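Local coordinates for nitrophorin Cim l NP (PDB 2IMQ), which carries nitric oxide on a cysteine-ligated heme b in bed bug saliva and delivers it to the victim during feeding, causing vasodilation, at residues K225-P228 with Y233-S236; T242-Y247 with L258-L263; N145-Y150 with F198-K203; M136-V141 with D171-V176; T81-L86 with Q112-G117. All blocks are in the same frame, centred on the assembly; numbering follows the deposited sequence.

Contact 1 of 5, residues K225-P228 with Y233-S236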
# COMPACT_ATOMS: atom_id res chain seq x y z
N LYS A 225 -15.42 6.76 4.30
CA LYS A 225 -16.07 5.48 4.43
C LYS A 225 -17.31 5.48 3.56
O LYS A 225 -18.13 6.38 3.70
CB LYS A 225 -16.46 5.29 5.89
CG LYS A 225 -17.19 3.99 6.25
CD LYS A 225 -17.56 4.05 7.71
CE LYS A 225 -18.28 2.86 8.22
NZ LYS A 225 -18.69 3.04 9.69
N PHE A 226 -17.43 4.47 2.71
CA PHE A 226 -18.54 4.34 1.79
C PHE A 226 -19.55 3.34 2.30
O PHE A 226 -19.24 2.37 3.02
CB PHE A 226 -18.05 3.91 0.42
CG PHE A 226 -17.33 4.97 -0.31
CD1 PHE A 226 -15.94 5.05 -0.28
CD2 PHE A 226 -18.04 5.97 -0.97
CE1 PHE A 226 -15.30 6.06 -0.95
CE2 PHE A 226 -17.41 6.97 -1.65
CZ PHE A 226 -16.04 7.03 -1.61
N LYS A 227 -20.79 3.55 1.89
CA LYS A 227 -21.78 2.49 2.07
C LYS A 227 -21.47 1.46 0.99
O LYS A 227 -21.32 1.83 -0.16
CB LYS A 227 -23.19 3.06 1.94
CG LYS A 227 -23.49 4.17 2.92
CD LYS A 227 -24.86 4.76 2.70
CE LYS A 227 -25.19 5.72 3.82
NZ LYS A 227 -25.27 4.97 5.10
N PRO A 228 -21.24 0.20 1.34
CA PRO A 228 -20.84 -0.80 0.33
C PRO A 228 -21.71 -0.83 -0.93
O PRO A 228 -22.93 -0.63 -0.87
CB PRO A 228 -20.98 -2.12 1.09
CG PRO A 228 -20.69 -1.76 2.47
CD PRO A 228 -21.29 -0.40 2.68
N TYR A 233 -20.99 8.37 0.71
CA TYR A 233 -20.29 8.31 2.00
C TYR A 233 -21.23 7.96 3.11
O TYR A 233 -22.34 8.50 3.20
CB TYR A 233 -19.55 9.59 2.35
CG TYR A 233 -18.36 9.82 1.46
CD1 TYR A 233 -18.46 10.64 0.37
CD2 TYR A 233 -17.14 9.21 1.71
CE1 TYR A 233 -17.40 10.84 -0.46
CE2 TYR A 233 -16.10 9.39 0.90
CZ TYR A 233 -16.20 10.20 -0.19
OH TYR A 233 -15.19 10.44 -1.07
N ASP A 234 -20.79 7.03 3.91
CA ASP A 234 -21.32 6.81 5.23
C ASP A 234 -20.69 7.83 6.18
O ASP A 234 -19.50 7.70 6.57
CB ASP A 234 -21.01 5.38 5.64
CG ASP A 234 -21.49 5.08 7.03
OD1 ASP A 234 -21.88 5.99 7.75
OD2 ASP A 234 -21.45 3.92 7.53
N LEU A 235 -21.47 8.84 6.56
CA LEU A 235 -20.95 9.96 7.29
C LEU A 235 -20.89 9.78 8.79
O LEU A 235 -20.59 10.71 9.50
CB LEU A 235 -21.64 11.25 6.88
CG LEU A 235 -21.46 11.55 5.38
CD1 LEU A 235 -22.49 12.54 4.92
CD2 LEU A 235 -20.02 11.97 5.06
N SER A 236 -21.06 8.52 9.24
CA SER A 236 -20.64 8.09 10.58
C SER A 236 -19.14 8.25 10.85
O SER A 236 -18.71 8.32 11.99
CB SER A 236 -21.02 6.64 10.88
OG SER A 236 -20.36 5.71 10.06
O HOH W 1 -17.20 8.83 5.39
O HOH W 2 -20.25 1.75 5.35
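This is a surface contact between two arms of one loop, in the long connection between helix 201-206 and strand 243-248. Phe226 and Tyr233 face each other through a single backbone bridge, CA to CA 4.3 Å, and the two side chains run alongside each other in the same direction. The rings form an offset stack with centroids 4.4 Å apart and planes at 28°. CZ of Phe226 makes the closest approach, 3.4 Å from CE2 of Tyr233. The rim of the Tyr233 ring thus sits over one face of Phe226, while its hydroxyl bonds to the carbonyl of Pro222. Arg272 adds a cation-pi contact to Phe226.

The backbone bond runs from Asp234 N to Lys225 O, 2.7 Å. Lys225 is fully extended, with CG anti to the backbone N (chi1 179°), and runs alongside Asp234. Its NZ donates to Ser236 OG at 3.2 Å. The same NZ makes a long salt bridge to Asp234 OD2, 3.6 Å. Asp234 OD1 takes the N-H of Ser236 at 3.0 Å, an Asx turn, and also the Ser236 hydroxyl at 2.8 Å. Both donors come from the same face of the carboxylate. One carboxylate therefore fixes its own turn through OD1 and faces the lysine through OD2. The nearby amines of Lys225 and Lys227 would probably favour its ionised form.

Contact 2 of 5, residues T242-Y247 with L258-L263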
# COMPACT_ATOMS: atom_id res chain seq x y z
N THR A 242 -7.60 6.58 3.38
CA THR A 242 -7.15 5.46 4.21
C THR A 242 -5.96 4.74 3.60
O THR A 242 -4.82 4.87 4.08
CB THR A 242 -8.31 4.59 4.56
OG1 THR A 242 -8.92 4.15 3.36
CG2 THR A 242 -9.31 5.35 5.33
N ASP A 243 -6.16 4.10 2.47
CA ASP A 243 -5.04 3.48 1.72
C ASP A 243 -4.16 4.56 1.10
O ASP A 243 -4.68 5.46 0.42
CB ASP A 243 -5.59 2.57 0.64
CG ASP A 243 -6.10 1.28 1.25
OD1 ASP A 243 -5.22 0.40 1.56
OD2 ASP A 243 -7.31 1.05 1.51
N ARG A 244 -2.85 4.47 1.29
CA ARG A 244 -1.91 5.43 0.83
C ARG A 244 -0.74 4.71 0.23
O ARG A 244 -0.43 3.58 0.56
CB ARG A 244 -1.39 6.35 1.99
CG ARG A 244 -2.46 6.86 2.92
CD ARG A 244 -3.43 7.87 2.32
NE ARG A 244 -2.90 9.21 2.28
CZ ARG A 244 -3.07 10.11 3.23
NH1 ARG A 244 -3.81 9.85 4.31
NH2 ARG A 244 -2.47 11.30 3.10
N ALA A 245 -0.04 5.43 -0.64
CA ALA A 245 1.28 5.00 -1.16
C ALA A 245 2.28 6.08 -0.93
O ALA A 245 2.08 7.23 -1.35
CB ALA A 245 1.19 4.70 -2.66
N LEU A 246 3.36 5.73 -0.25
CA LEU A 246 4.46 6.64 0.02
C LEU A 246 5.70 6.06 -0.64
O LEU A 246 5.87 4.84 -0.76
CB LEU A 246 4.73 6.75 1.52
CG LEU A 246 3.59 7.16 2.37
CD1 LEU A 246 4.04 7.20 3.82
CD2 LEU A 246 2.95 8.47 1.91
N TYR A 247 6.59 6.94 -1.05
CA TYR A 247 7.85 6.53 -1.68
C TYR A 247 9.01 7.34 -1.20
O TYR A 247 8.85 8.46 -0.77
CB TYR A 247 7.76 6.64 -3.20
CG TYR A 247 7.61 8.01 -3.78
CD1 TYR A 247 8.73 8.76 -4.22
CD2 TYR A 247 6.39 8.61 -3.90
CE1 TYR A 247 8.59 10.05 -4.77
CE2 TYR A 247 6.26 9.87 -4.48
CZ TYR A 247 7.34 10.59 -4.89
OH TYR A 247 7.12 11.86 -5.45
N LEU A 258 3.69 8.34 -11.78
CA LEU A 258 2.97 8.54 -13.03
C LEU A 258 1.51 8.79 -12.84
O LEU A 258 0.91 9.61 -13.54
CB LEU A 258 3.18 7.31 -13.94
CG LEU A 258 4.64 6.89 -14.10
CD1 LEU A 258 4.80 5.60 -14.85
CD2 LEU A 258 5.46 8.04 -14.74
N SER A 259 0.92 8.08 -11.87
CA SER A 259 -0.47 8.26 -11.53
C SER A 259 -0.70 7.70 -10.14
O SER A 259 0.07 6.86 -9.65
CB SER A 259 -1.37 7.62 -12.54
OG SER A 259 -1.26 6.23 -12.53
N TYR A 260 -1.77 8.16 -9.53
CA TYR A 260 -2.17 7.80 -8.16
C TYR A 260 -3.65 8.00 -8.12
O TYR A 260 -4.12 9.11 -8.29
CB TYR A 260 -1.43 8.71 -7.19
CG TYR A 260 -1.57 8.43 -5.72
CD1 TYR A 260 -1.57 7.11 -5.21
CD2 TYR A 260 -1.62 9.47 -4.81
CE1 TYR A 260 -1.60 6.87 -3.86
CE2 TYR A 260 -1.64 9.21 -3.44
CZ TYR A 260 -1.64 7.92 -2.96
OH TYR A 260 -1.70 7.71 -1.62
N ASN A 261 -4.39 6.93 -7.99
CA ASN A 261 -5.82 6.98 -8.05
C ASN A 261 -6.47 5.93 -7.20
O ASN A 261 -6.00 4.81 -7.13
CB ASN A 261 -6.30 6.68 -9.49
CG ASN A 261 -5.83 7.67 -10.53
OD1 ASN A 261 -6.47 8.68 -10.78
ND2 ASN A 261 -4.74 7.36 -11.19
N SER A 262 -7.62 6.26 -6.61
CA SER A 262 -8.51 5.26 -6.09
C SER A 262 -9.22 4.58 -7.26
O SER A 262 -9.44 5.17 -8.30
CB SER A 262 -9.54 5.88 -5.17
OG SER A 262 -10.26 6.89 -5.85
N LEU A 263 -9.57 3.34 -7.03
CA LEU A 263 -10.29 2.54 -8.02
C LEU A 263 -11.72 2.38 -7.58
O LEU A 263 -12.13 1.46 -6.87
CB LEU A 263 -9.62 1.21 -8.18
CG LEU A 263 -8.15 1.24 -8.53
CD1 LEU A 263 -7.64 -0.18 -8.65
CD2 LEU A 263 -7.87 2.04 -9.79
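Tyr260 reaches from one sheet of the beta-sandwich to the other and meets Arg244 and Ala245. Strand 243-247 is at the edge of the five-stranded sheet. Strand 258-262 is at the edge of the six-stranded one. Their axes come within 9.0 Å and run nearly antiparallel, at 160°, so the two backbones face each other across the sandwich without pairing.

The loose part is most of the strand pair. Ser262 and Asp243, the facing residues at one end, stay 8.7 Å apart CA to CA. At the other end, residues 258-259 leave the contact on its exposed side.

The tight part is the tyrosine and the backbone at its end. Chi1 of -173° sets the ring carbon CG opposite the backbone N, and the ring extends across the gap. CE1 of Tyr260 packs against CB of Ala245 at 3.7 Å. The hydroxyl also lies 3.4 Å from CA of Arg244. Glu215 joins the two residues: it takes a hydrogen bond from the tyrosine and a salt bridge from Arg244 NE. Phe220 meets the tyrosine ring edge to face. At the heart of this part, Ala245 N donates to Tyr260 OH at 3.0 Å with 163° at the hydrogen.

Contact 3 of 5, residues N145-Y150 with F198-K203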
# COMPACT_ATOMS: atom_id res chain seq x y z
N ASN A 145 3.80 6.26 20.56
CA ASN A 145 2.69 6.88 21.29
C ASN A 145 1.73 7.65 20.39
O ASN A 145 1.08 8.59 20.86
CB ASN A 145 3.12 7.72 22.49
CG ASN A 145 2.00 7.85 23.55
OD1 ASN A 145 1.92 8.87 24.28
ND2 ASN A 145 1.20 6.85 23.68
N THR A 146 1.61 7.20 19.17
CA THR A 146 0.58 7.65 18.25
C THR A 146 -0.19 6.47 17.72
O THR A 146 0.18 5.32 17.88
CB THR A 146 1.12 8.38 17.06
OG1 THR A 146 1.65 7.46 16.07
CG2 THR A 146 2.15 9.40 17.45
N LYS A 147 -1.27 6.75 17.00
CA LYS A 147 -2.09 5.74 16.40
C LYS A 147 -1.61 5.37 15.00
O LYS A 147 -2.22 4.53 14.36
CB LYS A 147 -3.53 6.19 16.31
CG LYS A 147 -3.78 7.26 15.25
CD LYS A 147 -5.20 7.79 15.21
CE LYS A 147 -5.29 8.93 14.23
NZ LYS A 147 -5.85 8.47 13.00
N TYR A 148 -0.58 6.04 14.52
CA TYR A 148 -0.20 5.89 13.11
C TYR A 148 0.61 4.58 12.93
O TYR A 148 1.37 4.16 13.77
CB TYR A 148 0.58 7.09 12.63
CG TYR A 148 -0.15 8.41 12.86
CD1 TYR A 148 0.36 9.40 13.68
CD2 TYR A 148 -1.40 8.62 12.33
CE1 TYR A 148 -0.32 10.57 13.93
CE2 TYR A 148 -2.11 9.79 12.59
CZ TYR A 148 -1.57 10.76 13.36
OH TYR A 148 -2.30 11.87 13.62
N ALA A 149 0.44 3.97 11.74
CA ALA A 149 1.04 2.69 11.43
C ALA A 149 2.48 2.86 10.94
O ALA A 149 2.85 2.50 9.82
CB ALA A 149 0.19 1.93 10.45
N TYR A 150 3.30 3.41 11.81
CA TYR A 150 4.72 3.58 11.59
C TYR A 150 5.49 2.85 12.71
O TYR A 150 5.09 2.89 13.88
CB TYR A 150 5.14 5.04 11.62
CG TYR A 150 6.60 5.26 11.31
CD1 TYR A 150 7.02 5.31 10.03
CD2 TYR A 150 7.54 5.43 12.32
CE1 TYR A 150 8.34 5.48 9.72
CE2 TYR A 150 8.85 5.61 12.04
CZ TYR A 150 9.27 5.67 10.73
OH TYR A 150 10.61 5.82 10.41
N PHE A 198 -6.39 19.01 6.49
CA PHE A 198 -6.80 18.38 7.77
C PHE A 198 -6.30 16.95 7.89
O PHE A 198 -6.47 16.33 8.93
CB PHE A 198 -8.32 18.43 7.89
CG PHE A 198 -8.85 19.80 7.86
CD1 PHE A 198 -9.43 20.31 6.72
CD2 PHE A 198 -8.75 20.62 8.97
CE1 PHE A 198 -9.89 21.60 6.68
CE2 PHE A 198 -9.25 21.92 8.91
CZ PHE A 198 -9.79 22.39 7.77
N ASP A 199 -5.69 16.40 6.84
CA ASP A 199 -5.18 15.08 6.87
C ASP A 199 -4.00 14.99 7.84
O ASP A 199 -3.19 15.89 7.96
CB ASP A 199 -4.77 14.65 5.44
CG ASP A 199 -4.13 13.30 5.44
OD1 ASP A 199 -4.85 12.26 5.45
OD2 ASP A 199 -2.87 13.19 5.37
N GLN A 200 -3.91 13.84 8.50
CA GLN A 200 -2.92 13.65 9.60
C GLN A 200 -1.52 13.25 9.14
O GLN A 200 -0.63 13.21 9.95
CB GLN A 200 -3.46 12.65 10.60
CG GLN A 200 -4.65 13.15 11.39
CD GLN A 200 -5.37 12.12 12.15
OE1 GLN A 200 -5.48 10.96 11.74
NE2 GLN A 200 -6.01 12.56 13.24
N LEU A 201 -1.27 13.01 7.86
CA LEU A 201 0.07 12.60 7.47
C LEU A 201 1.07 13.68 7.83
O LEU A 201 2.15 13.39 8.34
CB LEU A 201 0.13 12.22 5.99
CG LEU A 201 1.52 11.72 5.54
CD1 LEU A 201 1.91 10.47 6.28
CD2 LEU A 201 1.45 11.47 4.04
N LYS A 202 0.75 14.94 7.60
CA LYS A 202 1.69 16.00 7.95
C LYS A 202 1.95 16.09 9.44
O LYS A 202 3.02 16.47 9.85
CB LYS A 202 1.17 17.34 7.45
CG LYS A 202 -0.10 17.80 8.04
CD LYS A 202 -0.54 19.22 7.54
CE LYS A 202 -1.03 19.18 6.13
NZ LYS A 202 -2.02 18.09 5.73
N LYS A 203 0.94 15.74 10.23
CA LYS A 203 1.09 15.68 11.71
C LYS A 203 2.00 14.55 12.11
O LYS A 203 2.90 14.74 12.94
CB LYS A 203 -0.25 15.51 12.37
CG LYS A 203 -1.24 16.65 12.09
CD LYS A 203 -2.55 16.35 12.89
CE LYS A 203 -3.60 17.37 12.67
NZ LYS A 203 -3.12 18.57 13.40
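The nearest CA atoms across the contact, those of Tyr148 and Leu201, are 8.8 Å apart, so side chains join the loop 145-150 to the start of helix 201-206. Gln200 is the centre of it, and Lys147 and Tyr148 both cross it at about a right angle.

Lys147 NZ donates to Gln200 OE1 at 2.8 Å, tilted 18° from the carbonyl plane of the amide. The lysine chain is extended to CE and turns at its last torsion (chi4 101°), which brings NZ to the oxygen. Tyr148 comes with its rim: OH lies 3.3 Å from CB of Gln200, and CE2 lies 3.7 Å from OE1, which sits in the ring plane at the edge. Ring and amide planes stand 80° apart.

Each segment also has its own turn. Tyr148 N bonds to Thr146 OG1 at 3.1 Å, an ST turn. Leu201 N bonds to Asp199 OD2 at 3.0 Å, capping the helix.

The amide of Gln200 has further partners: OE1 also accepts from Arg175 N, and NE2 donates to Glu177. Lys147 NZ gives a second bond to the carbonyl of Asn173. Polar groups at both ends of the amide thus hold its flip state, and the ammonium probably polarises its carbonyl.

Contact 4 of 5, residues M136-V141 with D171-V176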
# COMPACT_ATOMS: atom_id res chain seq x y z
N MET A 136 -2.09 -0.50 12.14
CA MET A 136 -2.16 -0.10 13.55
C MET A 136 -3.62 0.15 13.89
O MET A 136 -4.41 0.63 13.06
CB MET A 136 -1.37 1.14 13.79
CG MET A 136 -1.17 1.50 15.23
SD MET A 136 -0.27 0.25 16.11
CE MET A 136 1.36 0.39 15.36
N SER A 137 -3.98 -0.11 15.15
CA SER A 137 -5.31 0.18 15.70
C SER A 137 -5.34 1.55 16.36
O SER A 137 -4.33 1.98 16.86
CB SER A 137 -5.69 -0.90 16.74
OG SER A 137 -4.89 -0.84 17.88
N ASP A 138 -6.48 2.19 16.42
CA ASP A 138 -6.61 3.43 17.12
C ASP A 138 -6.24 3.31 18.57
O ASP A 138 -5.77 4.25 19.14
CB ASP A 138 -8.07 3.88 17.04
CG ASP A 138 -8.36 4.67 15.82
OD1 ASP A 138 -7.47 4.88 15.00
OD2 ASP A 138 -9.45 5.23 15.64
N GLU A 139 -6.48 2.16 19.17
CA GLU A 139 -6.47 2.05 20.66
C GLU A 139 -5.09 1.60 21.21
O GLU A 139 -4.82 1.76 22.38
CB GLU A 139 -7.71 1.19 21.11
CG GLU A 139 -9.10 1.83 20.82
CD GLU A 139 -10.40 1.05 21.21
OE1 GLU A 139 -11.59 1.49 20.91
OE2 GLU A 139 -10.27 -0.03 21.83
N ASP A 140 -4.20 1.15 20.33
CA ASP A 140 -2.92 0.59 20.69
C ASP A 140 -1.93 1.50 21.40
O ASP A 140 -1.79 2.66 20.98
CB ASP A 140 -2.23 0.14 19.35
CG ASP A 140 -2.67 -1.24 18.84
OD1 ASP A 140 -2.36 -1.56 17.66
OD2 ASP A 140 -3.29 -2.09 19.55
N VAL A 141 -1.20 0.99 22.39
CA VAL A 141 -0.01 1.55 22.90
C VAL A 141 1.03 1.14 21.89
O VAL A 141 1.00 -0.00 21.45
CB VAL A 141 0.30 0.83 24.28
CG1 VAL A 141 1.65 1.18 24.78
CG2 VAL A 141 -0.82 1.11 25.34
N ASP A 171 -3.12 1.06 4.57
CA ASP A 171 -3.87 1.99 5.38
C ASP A 171 -2.97 2.35 6.56
O ASP A 171 -2.71 1.49 7.44
CB ASP A 171 -5.19 1.42 5.82
CG ASP A 171 -5.98 2.32 6.73
OD1 ASP A 171 -5.46 3.41 7.09
OD2 ASP A 171 -7.12 1.92 7.06
N LEU A 172 -2.45 3.57 6.57
CA LEU A 172 -1.52 4.05 7.57
C LEU A 172 -2.16 4.45 8.91
O LEU A 172 -1.47 4.88 9.81
CB LEU A 172 -0.75 5.23 7.04
CG LEU A 172 -0.02 5.05 5.68
CD1 LEU A 172 0.64 6.34 5.27
CD2 LEU A 172 0.97 3.93 5.68
N ASN A 173 -3.47 4.34 8.98
CA ASN A 173 -4.26 4.80 10.11
C ASN A 173 -4.19 6.29 10.28
O ASN A 173 -4.33 6.82 11.35
CB ASN A 173 -3.98 4.05 11.43
CG ASN A 173 -5.18 4.04 12.29
OD1 ASN A 173 -6.30 3.97 11.77
ND2 ASN A 173 -4.97 4.11 13.60
N VAL A 174 -3.95 6.96 9.17
CA VAL A 174 -3.98 8.42 9.02
C VAL A 174 -5.41 8.81 8.54
O VAL A 174 -5.88 8.24 7.57
CB VAL A 174 -2.91 8.90 8.01
CG1 VAL A 174 -3.13 10.32 7.63
CG2 VAL A 174 -1.54 8.70 8.60
N ARG A 175 -5.99 9.79 9.20
CA ARG A 175 -7.36 10.20 8.89
C ARG A 175 -7.44 11.72 8.72
O ARG A 175 -6.46 12.42 8.90
CB ARG A 175 -8.33 9.71 9.96
CG ARG A 175 -8.32 8.18 10.16
CD ARG A 175 -8.93 7.50 8.97
NE ARG A 175 -9.09 6.06 9.09
CZ ARG A 175 -8.23 5.17 8.62
NH1 ARG A 175 -7.09 5.56 8.05
NH2 ARG A 175 -8.49 3.89 8.73
N VAL A 176 -8.62 12.18 8.34
CA VAL A 176 -8.86 13.59 8.20
C VAL A 176 -9.44 14.10 9.50
O VAL A 176 -10.52 13.67 9.91
CB VAL A 176 -9.82 13.80 7.00
CG1 VAL A 176 -10.39 15.21 6.96
CG2 VAL A 176 -9.11 13.53 5.66
O HOH W 3 -3.47 0.74 9.92
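Asn173 and Asp138 make the direct polar link between the loop after strand 127-135 and the loop after strand 165-169. Asn173 ND2 donates to Asp138 OD1 at 3.0 Å, with 153° at the hydrogen. The oxygen is approached nearly along its C-O bond, and the carboxylate and amide planes are turned 39° apart. With CG roughly opposite the backbone N (chi1 -151°), the Asn173 side chain projects at the other loop.

Van der Waals contact is slight. Asn173 CG lies 3.6 Å from the carbonyl oxygen of Met136, and its ND2 lies beside the backbone of Ser137.

Water 3 bridges the loops: it accepts from Met136 N at 2.9 Å and probably donates to Asp171 O at 2.7 Å.

A salt bridge orders the second loop. Arg175 grips Asp171 end-on, NH1 to OD1 and NH2 to OD2, both 2.9 Å. OD1 also takes the N-H of Asn173 at 2.9 Å, an Asx turn. Asn173 OD1 lies over one face of the guanidinium, offset toward its rim, and Tyr224 makes a cation-pi contact with Arg175.

Asp171 to Asn173 probably match the Gly-Asp-Leu-Asn motif of 5-phosphatase relatives. With both oxygens engaged, Asp171 is fixed in rotation and positions Asn173 toward Asp138.

Contact 5 of 5, residues T81-L86 with Q112-G117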
# COMPACT_ATOMS: atom_id res chain seq x y z
N THR A 81 -0.27 -12.26 7.70
CA THR A 81 -0.50 -12.34 9.14
C THR A 81 -2.00 -12.40 9.35
O THR A 81 -2.78 -12.56 8.40
CB THR A 81 0.12 -11.16 9.89
OG1 THR A 81 -0.57 -9.95 9.55
CG2 THR A 81 1.56 -10.94 9.51
N GLU A 82 -2.47 -12.28 10.58
CA GLU A 82 -3.90 -12.27 10.74
C GLU A 82 -4.58 -11.05 10.10
O GLU A 82 -5.72 -11.18 9.67
CB GLU A 82 -4.28 -12.40 12.22
CG GLU A 82 -4.52 -13.84 12.64
CD GLU A 82 -5.77 -14.39 11.99
OE1 GLU A 82 -6.88 -13.95 12.37
OE2 GLU A 82 -5.65 -15.23 11.09
N THR A 83 -3.88 -9.92 10.02
CA THR A 83 -4.49 -8.68 9.60
C THR A 83 -3.87 -8.06 8.39
O THR A 83 -4.39 -7.05 7.91
CB THR A 83 -4.47 -7.63 10.72
OG1 THR A 83 -3.10 -7.31 11.03
CG2 THR A 83 -5.15 -8.15 11.98
N MET A 84 -2.76 -8.59 7.91
CA MET A 84 -2.03 -7.98 6.78
C MET A 84 -1.63 -9.04 5.75
O MET A 84 -1.37 -10.18 6.08
CB MET A 84 -0.75 -7.28 7.19
CG MET A 84 -0.91 -6.07 8.13
SD MET A 84 0.62 -5.43 8.65
CE MET A 84 0.93 -6.59 9.95
N GLY A 85 -1.53 -8.62 4.50
CA GLY A 85 -1.00 -9.44 3.43
C GLY A 85 -0.14 -8.54 2.53
O GLY A 85 -0.54 -7.41 2.20
N LEU A 86 1.04 -9.02 2.13
CA LEU A 86 1.87 -8.30 1.19
C LEU A 86 2.43 -9.30 0.20
O LEU A 86 3.04 -10.30 0.59
CB LEU A 86 3.05 -7.62 1.87
CG LEU A 86 4.04 -6.82 1.02
CD1 LEU A 86 3.36 -5.64 0.29
CD2 LEU A 86 5.20 -6.37 1.87
N GLN A 112 -1.07 -10.03 20.49
CA GLN A 112 -1.93 -10.80 19.62
C GLN A 112 -1.46 -10.78 18.16
O GLN A 112 -2.08 -11.38 17.30
CB GLN A 112 -3.37 -10.26 19.69
CG GLN A 112 -4.07 -10.56 21.00
CD GLN A 112 -5.56 -10.35 20.89
OE1 GLN A 112 -6.24 -10.99 20.06
NE2 GLN A 112 -6.08 -9.46 21.71
N LYS A 113 -0.37 -10.04 17.91
CA LYS A 113 0.23 -9.96 16.58
C LYS A 113 -0.74 -9.41 15.53
O LYS A 113 -0.66 -9.81 14.38
CB LYS A 113 0.74 -11.32 16.05
CG LYS A 113 1.66 -12.18 16.93
CD LYS A 113 1.78 -13.65 16.39
CE LYS A 113 0.40 -14.34 16.23
NZ LYS A 113 -0.62 -13.93 17.24
N LYS A 114 -1.61 -8.47 15.93
CA LYS A 114 -2.57 -7.83 15.00
C LYS A 114 -2.07 -6.56 14.36
O LYS A 114 -2.60 -6.15 13.34
CB LYS A 114 -3.88 -7.53 15.69
CG LYS A 114 -4.66 -8.79 16.08
CD LYS A 114 -6.11 -8.65 15.64
CE LYS A 114 -6.92 -7.71 16.50
NZ LYS A 114 -8.33 -7.58 16.01
N SER A 115 -1.08 -5.93 14.95
CA SER A 115 -0.51 -4.67 14.45
C SER A 115 0.99 -4.80 14.23
O SER A 115 1.67 -5.63 14.87
CB SER A 115 -0.81 -3.54 15.42
OG SER A 115 -2.20 -3.28 15.50
N GLY A 116 1.52 -4.03 13.29
CA GLY A 116 2.92 -4.02 12.96
C GLY A 116 3.05 -3.81 11.48
O GLY A 116 2.40 -2.93 10.94
N GLY A 117 3.89 -4.62 10.84
CA GLY A 117 4.04 -4.52 9.45
C GLY A 117 4.91 -5.61 8.88
O GLY A 117 5.40 -6.52 9.60
O HOH W 4 -1.01 -8.86 11.78
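This contact joins the turn between strands 73-80 and 84-91, an antiparallel pair of the six-stranded sheet, to the turn that leads into strand 116-124 of the five-stranded sheet. Thr83 and Lys114 are the nearest pair, 5.8 Å CA to CA.

Thr83 OG1 donates to Lys114 O at 2.6 Å, from above the carbonyl plane. With chi1 at 63°, the hydroxyl lies between the backbone N and the carbonyl carbon, and CG2 lies beside the backbone N, anti to the carbonyl carbon. This methyl packs against CD of Lys114 at 3.8 Å, where the two side chains cross at about a right angle. Water 4 sits between the turns. It donates to Thr83 OG1 at 2.7 Å and to Lys113 O at 2.8 Å, and it also lies close to Thr81 OG1. The Thr83 hydroxyl thus gives one bond and takes another.

The second patch is Met84 against glycine backbone. SD lies 3.6 Å from CA of Gly117, and the bend at the end of the chain (chi3 -81°) lays CE near Gly117 N, at 3.7 Å. The backbone of Gly116 would bring a CB against the preceding carbonyl O.

Around the contact, Arg135 of strand 127-135 touches Thr83, Met84 and Lys114. Ile118 of strand 116-124 continues the packing on Met84, and Ile106 of strand 103-108 lies against Thr81.

Along the chain, contact 5 comes first. Contacts 4 and 3 follow with alternating segments, then contact 1, then contact 2. Contacts 3 and 4 are neighbours, centres about 7 Å apart, joined by Lys147 NZ to Asn173 O and Gln200 OE1 to Arg175 N. Contact 2 touches both: Arg244 forms a salt bridge with Asp199 and packs on Val174. Contact 5 meets contact 4 through Ser115 and Asp140. Contact 1 is peripheral, touching none of the others, its centre about 25 Å from that of contact 5. Contacts 2 and 5 link the two sheets of the sandwich. Contacts 3 and 4 tie loops and a helix start at one side of this DNase I-like fold, which here carries heme.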